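Putative glutathione-regulated potassium-efflux system protein KefB (Vibrio parahaemolyticus RIMD 2210633, PDB 3C85) is probably a glutathione-regulated potassium-efflux antiporter of the CPA2 family, represented here by its nucleotide-binding TrkA-N domain. Local coordinates at residues L43-G48 / K107-A112; A136-Y141 / F157-E162. One frame throughout, in Å; residues are numbered along the deposited sequence.

Contact 1 of 2, residues L43-G48 / K107-A112; sequences LILGMG and KLVLLA
Leu-43 and Leu-45 bond through both backbone N and O to the strand beside them, a ladder of four hydrogen bonds: Leu-43 N to Leu-108 O, Leu-110 N to Leu-43 O, Leu-45 N to Leu-110 O and Ala-112 N to Leu-45 O, each 2.9 Å. The first three are close to straight, whereas the last bends to 140° at the hydrogen as the strands end. Beyond it a water donates to Ala-112 O at 2.7 Å and accepts a weak bond from Gly-48 N. Strands 42-45 and 108-111 run parallel at the middle of a Rossmann-type sheet, and Gly-46 and Gly-48 fit the start of its GxGxxG turn, with Gly-48 as N-cap of helix 49-62. Gly-46 CA makes a CA-H...O contact with Ala-112 O at 3.6 Å. On the face covered by helix 116-128, Leu-45 and Leu-111 lie alongside each other, CD1 of the former 3.7 Å from CD2 of the latter. The same Leu-45 CD1 reaches Val-109 CG1 at 3.9 Å; that methyl, opposite its own backbone N (chi1 178°), points along the strand toward Leu-45. Across the sheet, Ile-44 and Leu-110 pack side by side beneath helix 49-62.

Contact 2 of 2, residues A136-Y141 / F157-E162; sequences AAIAEY and FNIYSE
Glu-140 OE2 lies at the edge of the Tyr-160 ring, in its plane, and accepts from the hydroxyl OH of Tyr-160 at 2.8 Å. The hydroxyl comes to the anti side of the carboxylate, 22° out of its plane. Glu-140 CG, where the extended chain starts, lies 3.8 Å from Tyr-160 CE2, and Ile-159 CG2 sits over the centre of one face of the Tyr-160 ring. The Phe-157 ring stacks with His-170 of the second subunit. With CG anti to the backbone N (chi1 -176°) and beside the carbonyl carbon, the Asn-158 amide reaches Glu-140 O through a weak bond from ND2. Asn-158 is also the N-cap of helix 159-175, its OD1 accepting from Ser-161 N and weakly from Tyr-160 N. The two strands belong to a beta-alpha-beta unit of strand 134-139, helix 142-151 and strand 155-158. They are joined by Phe-157 N to Ala-137 O at 2.9 Å and Ala-139 N to Phe-157 O at 3.1 Å. The ladder continues into the helix through Ile-159 N to Ala-139 O, 2.8 Å and nearly straight at 170°. Ile-138 crosses Ile-159 at about a right angle, their CG1 atoms 3.6 Å apart, with Ile-50 of helix 49-62 touching both.

In the fold
Contact 1 closes before contact 2 opens along the chain, and their centres lie 13 Å apart within one six-stranded parallel sheet. Contact 1 pairs two inner strands near the centre of the chain; contact 2 pairs strand 134-139 with 155-158, outermost on that side. Strands 108-111 and 134-139 are neighbours, so probable backbone hydrogen bonds from Leu-111 N to Ala-136 O and Ala-136 N to Val-109 O link the contacts directly. Helix 49-62 packs against both. Contact 1 lies close to Ala-91 at Leu-45 and to Glu-70 at Gly-46, both AMP-binding in a structure of this protein; contact 2 brings the last strand and helix 159-175 to the second subunit, where Phe-157 and Glu-162 meet its His-170.

Contact 1 of 2, residues L43-G48 / K107-A112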
loop_
_atom_site.group_PDB
_atom_site.type_symbol
_atom_site.label_atom_id
_atom_site.label_comp_id
_atom_site.label_asym_id
_atom_site.label_seq_id
_atom_site.Cartn_x
_atom_site.Cartn_y
_atom_site.Cartn_z
ATOM N N LEU A 43 0.556 15.749 -11.244
ATOM C CA LEU A 43 0.357 16.563 -10.056
ATOM C C LEU A 43 -0.003 15.593 -8.937
ATOM O O LEU A 43 -0.934 14.791 -9.100
ATOM C CB LEU A 43 -0.794 17.514 -10.287
ATOM C CG LEU A 43 -1.024 18.766 -9.493
ATOM C CD1 LEU A 43 0.236 19.653 -9.353
ATOM C CD2 LEU A 43 -2.090 19.530 -10.297
ATOM N N ILE A 44 0.739 15.613 -7.831
ATOM C CA ILE A 44 0.420 14.696 -6.703
ATOM C C ILE A 44 -0.126 15.539 -5.554
ATOM O O ILE A 44 0.563 16.331 -4.972
ATOM C CB ILE A 44 1.632 13.868 -6.255
ATOM C CG1 ILE A 44 2.180 13.086 -7.480
ATOM C CG2 ILE A 44 1.250 12.924 -5.082
ATOM C CD1 ILE A 44 3.416 12.288 -7.159
ATOM N N LEU A 45 -1.398 15.412 -5.266
ATOM C CA LEU A 45 -1.981 16.270 -4.251
ATOM C C LEU A 45 -1.898 15.549 -2.900
ATOM O O LEU A 45 -2.668 14.605 -2.644
ATOM C CB LEU A 45 -3.434 16.556 -4.620
ATOM C CG LEU A 45 -3.644 17.260 -5.986
ATOM C CD1 LEU A 45 -5.140 17.459 -6.236
ATOM C CD2 LEU A 45 -2.927 18.608 -5.969
ATOM N N GLY A 46 -0.993 15.993 -2.032
ATOM C CA GLY A 46 -0.849 15.357 -0.707
ATOM C C GLY A 46 0.487 14.680 -0.811
ATOM O O GLY A 46 0.658 13.821 -1.674
HETATM N N MSE A 47 1.440 15.081 0.034
HETATM C CA MSE A 47 2.757 14.434 0.058
HETATM C C MSE A 47 3.087 13.890 1.444
HETATM O O MSE A 47 4.214 14.067 1.959
HETATM C CB MSE A 47 3.862 15.401 -0.448
HETATM C CG MSE A 47 3.762 15.681 -1.895
HETATM SE SE MSE A 47 4.205 14.191 -3.056
HETATM C CE MSE A 47 6.083 13.952 -2.543
ATOM N N GLY A 48 2.095 13.243 2.047
ATOM C CA GLY A 48 2.280 12.408 3.267
ATOM C C GLY A 48 2.921 11.154 2.705
ATOM O O GLY A 48 3.415 11.190 1.578
ATOM N N LYS A 107 -0.931 15.509 -17.253
ATOM C CA LYS A 107 -1.709 14.420 -17.895
ATOM C C LYS A 107 -2.337 13.502 -16.872
ATOM O O LYS A 107 -3.238 12.713 -17.196
ATOM C CB LYS A 107 -0.813 13.526 -18.776
ATOM C CG LYS A 107 -0.261 14.199 -19.980
ATOM C CD LYS A 107 0.586 13.252 -20.787
ATOM C CE LYS A 107 1.140 13.993 -22.002
ATOM N NZ LYS A 107 1.999 13.086 -22.822
ATOM N N LEU A 108 -1.829 13.593 -15.642
ATOM C CA LEU A 108 -2.265 12.753 -14.547
ATOM C C LEU A 108 -2.247 13.491 -13.215
ATOM O O LEU A 108 -1.267 14.172 -12.860
ATOM C CB LEU A 108 -1.412 11.484 -14.490
ATOM C CG LEU A 108 -1.726 10.530 -13.323
ATOM C CD1 LEU A 108 -3.167 9.917 -13.447
ATOM C CD2 LEU A 108 -0.617 9.448 -13.191
ATOM N N VAL A 109 -3.364 13.413 -12.500
ATOM C CA VAL A 109 -3.430 13.925 -11.148
ATOM C C VAL A 109 -3.645 12.732 -10.201
ATOM O O VAL A 109 -4.545 11.908 -10.441
ATOM C CB VAL A 109 -4.558 14.967 -10.950
ATOM C CG1 VAL A 109 -4.574 15.413 -9.477
ATOM C CG2 VAL A 109 -4.386 16.164 -11.897
ATOM N N LEU A 110 -2.818 12.632 -9.145
ATOM C CA LEU A 110 -3.006 11.627 -8.074
ATOM C C LEU A 110 -3.616 12.269 -6.837
ATOM O O LEU A 110 -3.074 13.224 -6.309
ATOM C CB LEU A 110 -1.693 10.940 -7.694
ATOM C CG LEU A 110 -0.992 10.211 -8.861
ATOM C CD1 LEU A 110 0.240 9.456 -8.316
ATOM C CD2 LEU A 110 -1.931 9.224 -9.554
ATOM N N LEU A 111 -4.761 11.801 -6.410
ATOM C CA LEU A 111 -5.394 12.316 -5.240
ATOM C C LEU A 111 -4.935 11.519 -3.997
ATOM O O LEU A 111 -5.349 10.428 -3.780
ATOM C CB LEU A 111 -6.898 12.267 -5.387
ATOM C CG LEU A 111 -7.537 12.963 -6.584
ATOM C CD1 LEU A 111 -9.040 12.850 -6.484
ATOM C CD2 LEU A 111 -7.114 14.335 -6.573
ATOM N N ALA A 112 -4.045 12.108 -3.222
ATOM C CA ALA A 112 -3.382 11.446 -2.118
ATOM C C ALA A 112 -3.417 12.246 -0.830
ATOM O O ALA A 112 -2.491 12.249 -0.081
ATOM C CB ALA A 112 -2.027 11.120 -2.476
HETATM O O HOH W 1 -0.017 11.489 0.847
#

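Contact 2 of 2, residues A136-Y141 / F157-E162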
loop_
_atom_site.group_PDB
_atom_site.type_symbol
_atom_site.label_atom_id
_atom_site.label_comp_id
_atom_site.label_asym_id
_atom_site.label_seq_id
_atom_site.Cartn_x
_atom_site.Cartn_y
_atom_site.Cartn_z
ATOM N N ALA A 136 -6.417 9.717 -10.748
ATOM C CA ALA A 136 -6.479 8.543 -9.916
ATOM C C ALA A 136 -6.503 8.887 -8.443
ATOM O O ALA A 136 -6.013 9.869 -8.030
ATOM C CB ALA A 136 -5.427 7.622 -10.215
ATOM N N ALA A 137 -7.140 8.034 -7.682
ATOM C CA ALA A 137 -7.413 8.274 -6.264
ATOM C C ALA A 137 -7.173 7.022 -5.438
ATOM O O ALA A 137 -7.163 5.884 -5.959
ATOM C CB ALA A 137 -8.812 8.764 -6.094
ATOM N N ILE A 138 -6.972 7.213 -4.147
ATOM C CA ILE A 138 -6.732 6.114 -3.251
ATOM C C ILE A 138 -7.532 6.397 -2.019
ATOM O O ILE A 138 -7.627 7.496 -1.616
ATOM C CB ILE A 138 -5.237 5.953 -2.942
ATOM C CG1 ILE A 138 -4.897 4.578 -2.399
ATOM C CG2 ILE A 138 -4.728 7.057 -2.092
ATOM C CD1 ILE A 138 -3.483 4.272 -2.469
ATOM N N ALA A 139 -8.144 5.374 -1.461
ATOM C CA ALA A 139 -8.951 5.520 -0.286
ATOM C C ALA A 139 -9.012 4.249 0.578
ATOM O O ALA A 139 -8.435 3.275 0.262
ATOM C CB ALA A 139 -10.312 5.969 -0.655
ATOM N N GLU A 140 -9.745 4.327 1.664
ATOM C CA GLU A 140 -9.794 3.269 2.649
ATOM C C GLU A 140 -10.787 2.131 2.434
ATOM O O GLU A 140 -10.540 1.025 2.795
ATOM C CB GLU A 140 -10.032 3.862 4.017
ATOM C CG GLU A 140 -8.900 4.581 4.554
ATOM C CD GLU A 140 -9.040 4.790 6.014
ATOM O OE1 GLU A 140 -9.844 5.606 6.417
ATOM O OE2 GLU A 140 -8.390 4.076 6.756
ATOM N N TYR A 141 -11.926 2.481 1.875
ATOM C CA TYR A 141 -13.094 1.640 1.844
ATOM C C TYR A 141 -13.756 1.614 0.475
ATOM O O TYR A 141 -13.722 2.579 -0.227
ATOM C CB TYR A 141 -14.113 2.111 2.869
ATOM C CG TYR A 141 -13.640 2.136 4.301
ATOM C CD1 TYR A 141 -13.396 0.974 4.987
ATOM C CD2 TYR A 141 -13.480 3.306 4.965
ATOM C CE1 TYR A 141 -12.986 1.000 6.311
ATOM C CE2 TYR A 141 -13.075 3.344 6.258
ATOM C CZ TYR A 141 -12.826 2.194 6.936
ATOM O OH TYR A 141 -12.418 2.231 8.246
ATOM N N PHE A 157 -8.030 3.070 -6.073
ATOM C CA PHE A 157 -7.361 1.919 -5.488
ATOM C C PHE A 157 -7.465 1.995 -4.003
ATOM O O PHE A 157 -7.644 3.067 -3.431
ATOM C CB PHE A 157 -5.902 1.891 -5.943
ATOM C CG PHE A 157 -5.770 1.615 -7.415
ATOM C CD1 PHE A 157 -6.105 0.338 -7.928
ATOM C CD2 PHE A 157 -5.370 2.619 -8.285
ATOM C CE1 PHE A 157 -6.018 0.075 -9.272
ATOM C CE2 PHE A 157 -5.271 2.360 -9.660
ATOM C CZ PHE A 157 -5.593 1.082 -10.141
ATOM N N ASN A 158 -7.398 0.863 -3.358
ATOM C CA ASN A 158 -7.570 0.850 -1.906
ATOM C C ASN A 158 -6.210 0.945 -1.217
ATOM O O ASN A 158 -5.294 0.184 -1.576
ATOM C CB ASN A 158 -8.250 -0.475 -1.506
ATOM C CG ASN A 158 -8.545 -0.533 -0.041
ATOM O OD1 ASN A 158 -7.629 -0.733 0.776
ATOM N ND2 ASN A 158 -9.830 -0.364 0.320
ATOM N N ILE A 159 -6.066 1.865 -0.252
ATOM C CA ILE A 159 -4.764 2.091 0.429
ATOM C C ILE A 159 -4.173 0.766 0.963
ATOM O O ILE A 159 -2.980 0.465 0.773
ATOM C CB ILE A 159 -4.947 3.044 1.623
ATOM C CG1 ILE A 159 -5.314 4.462 1.170
ATOM C CG2 ILE A 159 -3.684 3.067 2.558
ATOM C CD1 ILE A 159 -5.758 5.332 2.331
ATOM N N TYR A 160 -5.002 -0.029 1.638
ATOM C CA TYR A 160 -4.514 -1.248 2.322
ATOM C C TYR A 160 -4.265 -2.417 1.372
ATOM O O TYR A 160 -3.331 -3.149 1.579
ATOM C CB TYR A 160 -5.459 -1.633 3.471
ATOM C CG TYR A 160 -5.576 -0.443 4.380
ATOM C CD1 TYR A 160 -4.530 -0.110 5.260
ATOM C CD2 TYR A 160 -6.692 0.378 4.318
ATOM C CE1 TYR A 160 -4.602 1.017 6.048
ATOM C CE2 TYR A 160 -6.786 1.510 5.121
ATOM C CZ TYR A 160 -5.737 1.818 5.965
ATOM O OH TYR A 160 -5.853 2.935 6.716
ATOM N N SER A 161 -5.076 -2.558 0.322
ATOM C CA SER A 161 -4.802 -3.549 -0.728
ATOM C C SER A 161 -3.480 -3.283 -1.407
ATOM O O SER A 161 -2.673 -4.196 -1.614
ATOM C CB SER A 161 -5.926 -3.533 -1.780
ATOM O OG SER A 161 -7.168 -3.855 -1.158
ATOM N N GLU A 162 -3.272 -2.029 -1.783
ATOM C CA GLU A 162 -2.014 -1.587 -2.408
ATOM C C GLU A 162 -0.827 -1.808 -1.474
ATOM O O GLU A 162 0.237 -2.279 -1.912
ATOM C CB GLU A 162 -2.118 -0.098 -2.820
ATOM C CG GLU A 162 -3.170 0.140 -3.960
ATOM C CD GLU A 162 -2.917 -0.750 -5.188
ATOM O OE1 GLU A 162 -1.747 -0.872 -5.633
ATOM O OE2 GLU A 162 -3.896 -1.336 -5.718
#